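Local coordinates for protein serine repeat antigen 5 (Plasmodium falciparum, PDB 6X42) that adopts the fold of papain-family cysteine proteases but is a pseudo-zymogen of the malaria parasite, probably with little or no protease activity, at residues Y109-Y118 with C129-W140; H61-Y71 with V275-N284. One frame throughout, in Å; residues are numbered along the deposited sequence. Where two conformers were deposited one is given.

Interaction 1 of 2, residues Y109-Y118 with C129-W140; sequences YGFLPAESNY and CPKVEDHWMNLW
Asn138 swings its amide carbon away from its own backbone N (chi1 -170°), Phe111 does nearly the same with its ring (chi1 -153°), and the two torsions lay amide against ring, their planes 14° apart. The amide also closes an Asx turn, OD1 accepting from Trp140 N, within the long loop that follows helix 99-109 in this papain-like fold and here doubles back on itself. The Phe111 ring is sandwiched: Asn138 CB lies over one face, and Val132 CG1 over the other, 3.5 Å from Phe111 CZ.

The example illustrates how one side-chain amide can organise a loop lacking regular structure. Asn138 ND2 donates to a lone pair of Gly110 O (3.2 Å), while Asn138 OD1 receives Leu112 N at 3.0 Å. Leu112 N and Trp140 N approach that oxygen from opposite faces of the amide plane, so three bonds together fix its rotation. Beside it, Leu139 N reaches Leu112 O at 2.9 Å.

A second asparagine works against a larger ring. The Asn117 amide lies almost parallel to the Trp136 indole, with Asn117 CB 3.4 Å from the centroid of the five-membered ring; backbone of Lys131 to Glu133 lines the opposite face. Asn117 OD1 accepts Met137 N at 3.1 Å, its donor tilted from the carbonyl plane. Farther along, Pro130 CG sits over the centre of the Tyr118 ring (3.6 Å to Tyr118 CZ), whose OH is held by Glu127 and Asn83. Helix 78-83 packs on Leu112, Pro113, Tyr118 and Val132, and the Cys129-Cys84 disulfide ties in the loop just after that helix. At the outer end, Asn117 ND2 donates to a water 3.0 Å away, which in turn donates to His135 O.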
loop_
_atom_site.group_PDB
_atom_site.type_symbol
_atom_site.label_atom_id
_atom_site.label_comp_id
_atom_site.label_asym_id
_atom_site.label_seq_id
_atom_site.Cartn_x
_atom_site.Cartn_y
_atom_site.Cartn_z
ATOM N N TYR A 109 -18.213 -1.916 -9.838
ATOM C CA TYR A 109 -19.206 -1.438 -8.881
ATOM C C TYR A 109 -19.332 0.079 -8.826
ATOM O O TYR A 109 -20.420 0.578 -8.539
ATOM C CB TYR A 109 -18.921 -2.017 -7.482
ATOM C CG TYR A 109 -19.308 -3.481 -7.403
ATOM C CD1 TYR A 109 -18.475 -4.475 -7.916
ATOM C CD2 TYR A 109 -20.544 -3.866 -6.878
ATOM C CE1 TYR A 109 -18.846 -5.802 -7.882
ATOM C CE2 TYR A 109 -20.918 -5.194 -6.833
ATOM C CZ TYR A 109 -20.070 -6.151 -7.344
ATOM O OH TYR A 109 -20.438 -7.471 -7.308
ATOM N N GLY A 110 -18.273 0.827 -9.129
ATOM C CA GLY A 110 -18.369 2.279 -9.150
ATOM C C GLY A 110 -18.564 2.936 -7.801
ATOM O O GLY A 110 -18.738 4.158 -7.739
ATOM N N PHE A 111 -18.524 2.174 -6.712
ATOM C CA PHE A 111 -18.849 2.699 -5.392
ATOM C C PHE A 111 -17.844 2.164 -4.391
ATOM O O PHE A 111 -17.616 0.951 -4.320
ATOM C CB PHE A 111 -20.266 2.265 -4.995
ATOM C CG PHE A 111 -20.952 3.197 -4.032
ATOM C CD1 PHE A 111 -21.902 4.104 -4.479
ATOM C CD2 PHE A 111 -20.653 3.161 -2.677
ATOM C CE1 PHE A 111 -22.545 4.960 -3.589
ATOM C CE2 PHE A 111 -21.286 4.014 -1.782
ATOM C CZ PHE A 111 -22.234 4.915 -2.240
ATOM N N LEU A 112 -17.234 3.064 -3.631
ATOM C CA LEU A 112 -16.400 2.690 -2.493
ATOM C C LEU A 112 -17.055 3.312 -1.279
ATOM O O LEU A 112 -16.915 4.528 -1.051
ATOM C CB LEU A 112 -14.965 3.188 -2.632
ATOM C CG LEU A 112 -14.161 2.464 -3.699
ATOM C CD1 LEU A 112 -12.835 3.182 -3.852
ATOM C CD2 LEU A 112 -13.990 0.983 -3.354
ATOM N N PRO A 113 -17.780 2.539 -0.486
ATOM C CA PRO A 113 -18.320 3.075 0.756
ATOM C C PRO A 113 -17.210 3.392 1.742
ATOM O O PRO A 113 -16.091 2.873 1.684
ATOM C CB PRO A 113 -19.197 1.936 1.294
ATOM C CG PRO A 113 -19.424 1.009 0.142
ATOM C CD PRO A 113 -18.198 1.145 -0.714
ATOM N N ALA A 114 -17.566 4.235 2.689
ATOM C CA ALA A 114 -16.700 4.513 3.811
ATOM C C ALA A 114 -16.755 3.373 4.824
ATOM O O ALA A 114 -17.779 2.688 4.979
ATOM C CB ALA A 114 -17.135 5.819 4.474
ATOM N N GLU A 115 -15.623 3.182 5.512
ATOM C CA GLU A 115 -15.544 2.238 6.621
ATOM C C GLU A 115 -16.706 2.408 7.588
ATOM O O GLU A 115 -17.264 1.422 8.072
ATOM C CB GLU A 115 -14.215 2.461 7.352
ATOM C CG GLU A 115 -14.022 1.673 8.629
ATOM C CD GLU A 115 -13.810 0.214 8.389
ATOM O OE1 GLU A 115 -13.780 -0.192 7.226
ATOM O OE2 GLU A 115 -13.651 -0.534 9.368
ATOM N N SER A 116 -17.049 3.649 7.922
ATOM C CA SER A 116 -18.128 3.887 8.874
ATOM C C SER A 116 -19.435 3.245 8.422
ATOM O O SER A 116 -20.235 2.800 9.255
ATOM C CB SER A 116 -18.305 5.393 9.068
ATOM O OG SER A 116 -17.156 5.943 9.692
ATOM N N ASN A 117 -19.669 3.175 7.114
ATOM C CA ASN A 117 -20.911 2.630 6.589
ATOM C C ASN A 117 -20.954 1.110 6.619
ATOM O O ASN A 117 -22.034 0.525 6.700
ATOM C CB ASN A 117 -21.082 3.076 5.134
ATOM C CG ASN A 117 -21.141 4.581 4.972
ATOM O OD1 ASN A 117 -20.620 5.117 3.993
ATOM N ND2 ASN A 117 -21.796 5.273 5.906
ATOM N N TYR A 118 -19.801 0.454 6.536
ATOM C CA TYR A 118 -19.744 -1.010 6.457
ATOM C C TYR A 118 -18.404 -1.423 7.054
ATOM O O TYR A 118 -17.423 -1.688 6.339
ATOM C CB TYR A 118 -19.946 -1.494 5.017
ATOM C CG TYR A 118 -20.094 -2.989 4.829
ATOM C CD1 TYR A 118 -21.044 -3.725 5.538
ATOM C CD2 TYR A 118 -19.307 -3.664 3.917
ATOM C CE1 TYR A 118 -21.174 -5.092 5.365
ATOM C CE2 TYR A 118 -19.445 -5.019 3.720
ATOM C CZ TYR A 118 -20.368 -5.734 4.448
ATOM O OH TYR A 118 -20.453 -7.090 4.242
ATOM N N CYS A 129 -22.596 -9.379 -0.308
ATOM C CA CYS A 129 -22.365 -7.965 -0.571
ATOM C C CYS A 129 -23.572 -7.156 -0.103
ATOM O O CYS A 129 -24.705 -7.468 -0.492
ATOM C CB CYS A 129 -22.164 -7.783 -2.075
ATOM S SG CYS A 129 -21.912 -6.082 -2.624
ATOM N N PRO A 130 -23.379 -6.130 0.725
ATOM C CA PRO A 130 -24.515 -5.368 1.252
ATOM C C PRO A 130 -25.083 -4.403 0.226
ATOM O O PRO A 130 -24.389 -3.934 -0.681
ATOM C CB PRO A 130 -23.897 -4.594 2.426
ATOM C CG PRO A 130 -22.508 -4.340 1.964
ATOM C CD PRO A 130 -22.103 -5.623 1.251
ATOM N N LYS A 131 -26.370 -4.112 0.395
ATOM C CA LYS A 131 -27.006 -3.051 -0.368
ATOM C C LYS A 131 -26.403 -1.711 0.021
ATOM O O LYS A 131 -26.163 -1.441 1.202
ATOM C CB LYS A 131 -28.503 -2.998 -0.056
ATOM C CG LYS A 131 -29.117 -1.583 -0.237
ATOM C CD LYS A 131 -30.631 -1.547 -0.287
ATOM C CE LYS A 131 -31.131 -0.108 -0.440
ATOM N NZ LYS A 131 -32.597 -0.017 -0.310
ATOM N N VAL A 132 -26.169 -0.858 -0.968
ATOM C CA VAL A 132 -25.694 0.490 -0.684
ATOM C C VAL A 132 -26.880 1.307 -0.194
ATOM O O VAL A 132 -27.885 1.437 -0.893
ATOM C CB VAL A 132 -25.039 1.120 -1.918
ATOM C CG1 VAL A 132 -24.781 2.608 -1.688
ATOM C CG2 VAL A 132 -23.744 0.383 -2.236
ATOM N N GLU A 133 -26.780 1.823 1.026
ATOM C CA GLU A 133 -27.865 2.589 1.616
ATOM C C GLU A 133 -27.799 4.055 1.176
ATOM O O GLU A 133 -26.750 4.574 0.773
ATOM C CB GLU A 133 -27.829 2.483 3.147
ATOM C CG GLU A 133 -27.803 1.053 3.701
ATOM C CD GLU A 133 -29.150 0.336 3.645
ATOM O OE1 GLU A 133 -30.192 0.986 3.412
ATOM O OE2 GLU A 133 -29.160 -0.897 3.844
ATOM N N ASP A 134 -28.949 4.729 1.269
ATOM C CA ASP A 134 -29.068 6.065 0.697
ATOM C C ASP A 134 -28.093 7.051 1.332
ATOM O O ASP A 134 -27.627 7.973 0.658
ATOM C CB ASP A 134 -30.508 6.567 0.852
ATOM C CG ASP A 134 -31.477 5.874 -0.093
ATOM O OD1 ASP A 134 -32.701 6.058 0.072
ATOM O OD2 ASP A 134 -31.021 5.143 -1.000
ATOM N N HIS A 135 -27.761 6.876 2.615
ATOM C CA HIS A 135 -26.910 7.824 3.327
ATOM C C HIS A 135 -25.426 7.508 3.209
ATOM O O HIS A 135 -24.602 8.258 3.743
ATOM C CB HIS A 135 -27.306 7.899 4.808
ATOM C CG HIS A 135 -26.851 6.724 5.621
ATOM N ND1 HIS A 135 -27.569 5.548 5.696
ATOM C CD2 HIS A 135 -25.764 6.551 6.412
ATOM C CE1 HIS A 135 -26.938 4.699 6.488
ATOM N NE2 HIS A 135 -25.839 5.283 6.935
ATOM N N TRP A 136 -25.060 6.434 2.521
ATOM C CA TRP A 136 -23.656 6.055 2.446
ATOM C C TRP A 136 -22.862 7.048 1.594
ATOM O O TRP A 136 -23.369 7.588 0.609
ATOM C CB TRP A 136 -23.550 4.645 1.858
ATOM C CG TRP A 136 -23.848 3.512 2.827
ATOM C CD1 TRP A 136 -24.454 3.595 4.046
ATOM C CD2 TRP A 136 -23.526 2.130 2.634
ATOM N NE1 TRP A 136 -24.530 2.348 4.626
ATOM C CE2 TRP A 136 -23.975 1.427 3.774
ATOM C CE3 TRP A 136 -22.896 1.418 1.611
ATOM C CZ2 TRP A 136 -23.797 0.049 3.922
ATOM C CZ3 TRP A 136 -22.736 0.049 1.753
ATOM C CH2 TRP A 136 -23.179 -0.620 2.901
ATOM N N MET A 137 -21.609 7.295 1.991
ATOM C CA MET A 137 -20.677 8.092 1.198
ATOM C C MET A 137 -20.060 7.258 0.081
ATOM O O MET A 137 -19.732 6.091 0.280
ATOM C CB MET A 137 -19.478 8.530 2.042
ATOM C CG MET A 137 -19.745 9.209 3.350
ATOM S SD MET A 137 -18.161 9.628 4.147
ATOM C CE MET A 137 -17.343 10.637 2.896
ATOM N N ASN A 138 -19.837 7.877 -1.072
ATOM C CA ASN A 138 -19.063 7.260 -2.153
ATOM C C ASN A 138 -17.707 7.955 -2.227
ATOM O O ASN A 138 -17.596 9.069 -2.745
ATOM C CB ASN A 138 -19.777 7.359 -3.500
ATOM C CG ASN A 138 -19.107 6.521 -4.576
ATOM O OD1 ASN A 138 -18.068 5.890 -4.340
ATOM N ND2 ASN A 138 -19.699 6.509 -5.766
ATOM N N LEU A 139 -16.672 7.283 -1.742
ATOM C CA LEU A 139 -15.332 7.858 -1.757
ATOM C C LEU A 139 -14.683 7.753 -3.126
ATOM O O LEU A 139 -13.532 8.170 -3.292
ATOM C CB LEU A 139 -14.470 7.183 -0.689
ATOM C CG LEU A 139 -15.005 7.387 0.733
ATOM C CD1 LEU A 139 -14.234 6.520 1.713
ATOM C CD2 LEU A 139 -14.931 8.857 1.138
ATOM N N TRP A 140 -15.402 7.205 -4.099
ATOM C CA TRP A 140 -14.975 7.129 -5.485
ATOM C C TRP A 140 -15.794 8.056 -6.371
ATOM O O TRP A 140 -15.667 8.009 -7.593
ATOM C CB TRP A 140 -15.097 5.683 -5.971
ATOM C CG TRP A 140 -14.483 5.461 -7.299
ATOM C CD1 TRP A 140 -15.082 4.925 -8.396
ATOM C CD2 TRP A 140 -13.140 5.760 -7.678
ATOM N NE1 TRP A 140 -14.199 4.887 -9.448
ATOM C CE2 TRP A 140 -12.996 5.390 -9.029
ATOM C CE3 TRP A 140 -12.044 6.312 -7.010
ATOM C CZ2 TRP A 140 -11.805 5.554 -9.720
ATOM C CZ3 TRP A 140 -10.856 6.472 -7.710
ATOM C CH2 TRP A 140 -10.747 6.091 -9.038
HETATM O O HOH W 1 -22.612 8.129 5.366
#

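Interaction 2 of 2, residues H61-Y71 with V275-N284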
loop_
_atom_site.group_PDB
_atom_site.type_symbol
_atom_site.label_atom_id
_atom_site.label_comp_id
_atom_site.label_asym_id
_atom_site.label_seq_id
_atom_site.Cartn_x
_atom_site.Cartn_y
_atom_site.Cartn_z
ATOM N N HIS A 61 -3.519 3.164 -0.521
ATOM C CA HIS A 61 -2.943 3.924 -1.628
ATOM C C HIS A 61 -3.954 4.925 -2.191
ATOM O O HIS A 61 -3.600 6.077 -2.448
ATOM C CB HIS A 61 -2.409 2.933 -2.665
ATOM C CG HIS A 61 -1.692 3.550 -3.831
ATOM N ND1 HIS A 61 -0.622 4.405 -3.707
ATOM C CD2 HIS A 61 -1.866 3.371 -5.161
ATOM C CE1 HIS A 61 -0.199 4.753 -4.916
ATOM N NE2 HIS A 61 -0.918 4.116 -5.816
ATOM N N LEU A 62 -5.220 4.523 -2.349
ATOM C CA LEU A 62 -6.249 5.480 -2.748
ATOM C C LEU A 62 -6.506 6.525 -1.664
ATOM O O LEU A 62 -6.752 7.698 -1.982
ATOM C CB LEU A 62 -7.548 4.767 -3.112
ATOM C CG LEU A 62 -7.606 3.989 -4.408
ATOM C CD1 LEU A 62 -9.030 3.472 -4.625
ATOM C CD2 LEU A 62 -7.181 4.876 -5.583
ATOM N N GLU A 63 -6.476 6.123 -0.386
ATOM C CA GLU A 63 -6.654 7.090 0.707
ATOM C C GLU A 63 -5.547 8.156 0.701
ATOM O O GLU A 63 -5.822 9.343 0.919
ATOM C CB GLU A 63 -6.727 6.381 2.067
ATOM C CG GLU A 63 -8.000 5.531 2.211
ATOM C CD GLU A 63 -7.909 4.425 3.261
ATOM O OE1 GLU A 63 -6.839 4.285 3.911
ATOM O OE2 GLU A 63 -8.921 3.692 3.440
ATOM N N THR A 64 -4.289 7.770 0.434
ATOM C CA THR A 64 -3.238 8.794 0.407
ATOM C C THR A 64 -3.364 9.668 -0.831
ATOM O O THR A 64 -3.101 10.869 -0.764
ATOM C CB THR A 64 -1.814 8.228 0.569
ATOM O OG1 THR A 64 -1.400 7.464 -0.576
ATOM C CG2 THR A 64 -1.689 7.352 1.815
ATOM N N ILE A 65 -3.754 9.079 -1.970
ATOM C CA ILE A 65 -3.992 9.887 -3.158
ATOM C C ILE A 65 -5.073 10.920 -2.871
ATOM O O ILE A 65 -4.940 12.094 -3.241
ATOM C CB ILE A 65 -4.347 8.995 -4.364
ATOM C CG1 ILE A 65 -3.114 8.228 -4.853
ATOM C CG2 ILE A 65 -4.972 9.833 -5.467
ATOM C CD1 ILE A 65 -3.402 7.077 -5.799
ATOM N N ARG A 66 -6.159 10.505 -2.200
ATOM C CA ARG A 66 -7.218 11.443 -1.822
ATOM C C ARG A 66 -6.689 12.536 -0.898
ATOM O O ARG A 66 -7.009 13.715 -1.078
ATOM C CB ARG A 66 -8.384 10.677 -1.202
ATOM C CG ARG A 66 -9.239 9.942 -2.249
ATOM C CD ARG A 66 -10.366 9.115 -1.633
ATOM N NE ARG A 66 -11.212 9.949 -0.784
ATOM C CZ ARG A 66 -12.176 10.748 -1.233
ATOM N NH1 ARG A 66 -12.453 10.799 -2.530
ATOM N NH2 ARG A 66 -12.857 11.505 -0.389
ATOM N N CYS A 67 -5.831 12.178 0.061
ATOM C CA CYS A 67 -5.206 13.188 0.911
ATOM C C CYS A 67 -4.387 14.176 0.085
ATOM O O CYS A 67 -4.462 15.393 0.298
ATOM C CB CYS A 67 -4.295 12.526 1.945
ATOM S SG CYS A 67 -5.082 11.879 3.431
ATOM N N MET A 68 -3.597 13.675 -0.862
ATOM C CA MET A 68 -2.769 14.553 -1.679
ATOM C C MET A 68 -3.615 15.508 -2.515
ATOM O O MET A 68 -3.142 16.594 -2.866
ATOM C CB MET A 68 -1.877 13.720 -2.611
ATOM C CG MET A 68 -0.732 12.906 -1.971
ATOM S SD MET A 68 0.234 13.695 -0.672
ATOM C CE MET A 68 1.231 14.828 -1.619
ATOM N N LYS A 69 -4.854 15.129 -2.848
ATOM C CA LYS A 69 -5.757 15.965 -3.637
ATOM C C LYS A 69 -6.662 16.841 -2.768
ATOM O O LYS A 69 -7.545 17.523 -3.299
ATOM C CB LYS A 69 -6.589 15.093 -4.595
ATOM C CG LYS A 69 -5.786 14.397 -5.734
ATOM C CD LYS A 69 -4.741 15.321 -6.377
ATOM C CE LYS A 69 -3.988 14.708 -7.565
ATOM N NZ LYS A 69 -2.559 14.448 -7.220
ATOM N N GLY A 70 -6.448 16.852 -1.456
ATOM C CA GLY A 70 -7.126 17.772 -0.567
ATOM C C GLY A 70 -8.375 17.254 0.114
ATOM O O GLY A 70 -9.092 18.047 0.741
ATOM N N TYR A 71 -8.666 15.965 0.008
ATOM C CA TYR A 71 -9.827 15.384 0.660
ATOM C C TYR A 71 -9.508 15.000 2.105
ATOM O O TYR A 71 -8.350 14.885 2.506
ATOM C CB TYR A 71 -10.326 14.162 -0.119
ATOM C CG TYR A 71 -10.826 14.518 -1.501
ATOM C CD1 TYR A 71 -9.969 14.492 -2.595
ATOM C CD2 TYR A 71 -12.149 14.898 -1.708
ATOM C CE1 TYR A 71 -10.414 14.838 -3.855
ATOM C CE2 TYR A 71 -12.603 15.236 -2.964
ATOM C CZ TYR A 71 -11.737 15.203 -4.037
ATOM O OH TYR A 71 -12.205 15.549 -5.290
ATOM N N VAL A 275 3.408 -1.403 -6.752
ATOM C CA VAL A 275 2.299 -1.083 -7.639
ATOM C C VAL A 275 1.816 0.327 -7.336
ATOM O O VAL A 275 1.681 0.716 -6.167
ATOM C CB VAL A 275 1.139 -2.096 -7.510
ATOM C CG1 VAL A 275 -0.009 -1.750 -8.438
ATOM C CG2 VAL A 275 1.618 -3.496 -7.775
ATOM N N ILE A 276 1.540 1.083 -8.394
ATOM C CA ILE A 276 0.900 2.390 -8.303
ATOM C C ILE A 276 -0.377 2.375 -9.133
ATOM O O ILE A 276 -0.477 1.671 -10.144
ATOM C CB ILE A 276 1.802 3.567 -8.715
ATOM C CG1 ILE A 276 2.192 3.487 -10.170
ATOM C CG2 ILE A 276 3.052 3.592 -7.856
ATOM C CD1 ILE A 276 2.861 4.750 -10.676
ATOM N N PHE A 277 -1.381 3.107 -8.650
ATOM C CA PHE A 277 -2.639 3.269 -9.359
ATOM C C PHE A 277 -2.621 4.570 -10.145
ATOM O O PHE A 277 -2.187 5.610 -9.630
ATOM C CB PHE A 277 -3.800 3.269 -8.385
ATOM C CG PHE A 277 -4.094 1.925 -7.741
ATOM C CD1 PHE A 277 -3.648 0.724 -8.278
ATOM C CD2 PHE A 277 -4.872 1.872 -6.588
ATOM C CE1 PHE A 277 -3.965 -0.483 -7.666
ATOM C CE2 PHE A 277 -5.194 0.655 -5.984
ATOM C CZ PHE A 277 -4.752 -0.508 -6.530
ATOM N N ASN A 278 -3.113 4.510 -11.376
ATOM C CA ASN A 278 -3.172 5.669 -12.264
ATOM C C ASN A 278 -4.621 6.138 -12.319
ATOM O O ASN A 278 -5.452 5.533 -12.998
ATOM C CB ASN A 278 -2.643 5.262 -13.625
ATOM C CG ASN A 278 -1.237 4.702 -13.555
ATOM O OD1 ASN A 278 -0.368 5.270 -12.900
ATOM N ND2 ASN A 278 -1.013 3.574 -14.206
ATOM N N VAL A 279 -4.928 7.198 -11.573
ATOM C CA VAL A 279 -6.300 7.674 -11.448
ATOM C C VAL A 279 -6.386 9.171 -11.706
ATOM O O VAL A 279 -5.430 9.922 -11.497
ATOM C CB VAL A 279 -6.890 7.337 -10.067
ATOM C CG1 VAL A 279 -6.808 5.835 -9.804
ATOM C CG2 VAL A 279 -6.161 8.120 -8.997
ATOM N N ASP A 280 -7.546 9.598 -12.188
ATOM C CA ASP A 280 -7.887 11.011 -12.283
ATOM C C ASP A 280 -8.851 11.316 -11.151
ATOM O O ASP A 280 -9.848 10.606 -10.966
ATOM C CB ASP A 280 -8.531 11.352 -13.631
ATOM C CG ASP A 280 -9.015 12.807 -13.709
ATOM N N LEU A 281 -8.527 12.321 -10.372
ATOM C CA LEU A 281 -9.367 12.721 -9.260
ATOM C C LEU A 281 -9.224 14.229 -9.125
ATOM O O LEU A 281 -8.111 14.717 -8.896
ATOM C CB LEU A 281 -8.909 12.018 -7.983
ATOM C CG LEU A 281 -9.709 12.374 -6.728
ATOM C CD1 LEU A 281 -11.147 11.871 -6.835
ATOM C CD2 LEU A 281 -9.031 11.814 -5.480
ATOM N N PRO A 282 -10.300 15.002 -9.275
ATOM C CA PRO A 282 -10.170 16.459 -9.143
ATOM C C PRO A 282 -9.705 16.855 -7.749
ATOM O O PRO A 282 -9.998 16.180 -6.757
ATOM C CB PRO A 282 -11.583 16.988 -9.434
ATOM C CG PRO A 282 -12.499 15.807 -9.404
ATOM C CD PRO A 282 -11.684 14.568 -9.550
ATOM N N MET A 283 -8.944 17.949 -7.688
ATOM C CA MET A 283 -8.613 18.549 -6.404
ATOM C C MET A 283 -9.899 18.928 -5.686
ATOM O O MET A 283 -10.853 19.411 -6.302
ATOM C CB MET A 283 -7.750 19.801 -6.593
ATOM C CG MET A 283 -6.454 19.552 -7.333
ATOM S SD MET A 283 -5.272 18.563 -6.378
ATOM C CE MET A 283 -5.053 19.527 -4.885
ATOM N N ASN A 284 -9.923 18.700 -4.380
ATOM C CA ASN A 284 -11.102 18.998 -3.579
ATOM C C ASN A 284 -11.388 20.494 -3.550
ATOM O O ASN A 284 -10.517 21.288 -3.203
ATOM C CB ASN A 284 -10.899 18.480 -2.159
ATOM C CG ASN A 284 -12.152 18.564 -1.330
ATOM O OD1 ASN A 284 -13.253 18.697 -1.863
ATOM N ND2 ASN A 284 -11.995 18.484 -0.017
#
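His61 and Phe277 meet as an offset edge-to-face pair, the imidazole edge directed at the phenyl face with the planes at 61°. The same imidazole accepts a hydrogen bond from the backbone: Phe277 N lies in its plane, 3.0 Å from His61 NE2. Having CG opposite the backbone N (chi1 -176°) carries the His61 ring out from the helix to the strand, where ring packing and hydrogen bonding fall on one residue. Leu62 CD2 comes to the edge of the Phe277 ring, and Ile65 CG2 meets Val279 CG2 at 4.1 Å.

At the other end, Leu281 CD2 fits between two residues of the helix terminus, 3.7 Å from both Arg66 CG and Tyr71 CE1. Both faces of the Tyr71 ring are met. Arg66 NH1 lies over one, displaced toward the rim; on the opposite face the Asn284 amide stacks with its plane nearly parallel to the ring, Asn284 CB standing over the centre. Tyr71 OH donates to Pro282 O at 2.7 Å, from above the carbonyl plane.

The helix ends in a Schellman motif with Gly70, of positive phi, as its C-prime residue, and the chain's tail binds this turn. Asn284 N bonds to Lys69 O (2.9 Å), and Asn284 ND2 to Gly70 O (3.0 Å). As a whole, the contact lays helix 53-68 against strand 273-280 and the tail that follows: helix 99-109 packs on Leu62 and Phe277, while helix 172-186 and strand 189-193 pack on His61 and Ile276.

In the fold
Along the chain, residues 61-71 come first, then both segments of interaction 1, and finally 275-284, so interaction 2 joins distant parts of the sequence while interaction 1 folds a single loop upon itself. Their centres lie 18 Å apart, with interaction 1 farther from the middle of the molecule. They nevertheless touch: Leu112 CD1 packs on Leu62 CD1, Trp140 on Val279, and Leu139 O comes close to Arg66 NH1. Helix 53-68 thus serves both, taking the C-terminal strand and tail as well as the loop, and helix 99-109 also borders each. The result is one continuous packing from the papain-like sheet out to the peripheral loop.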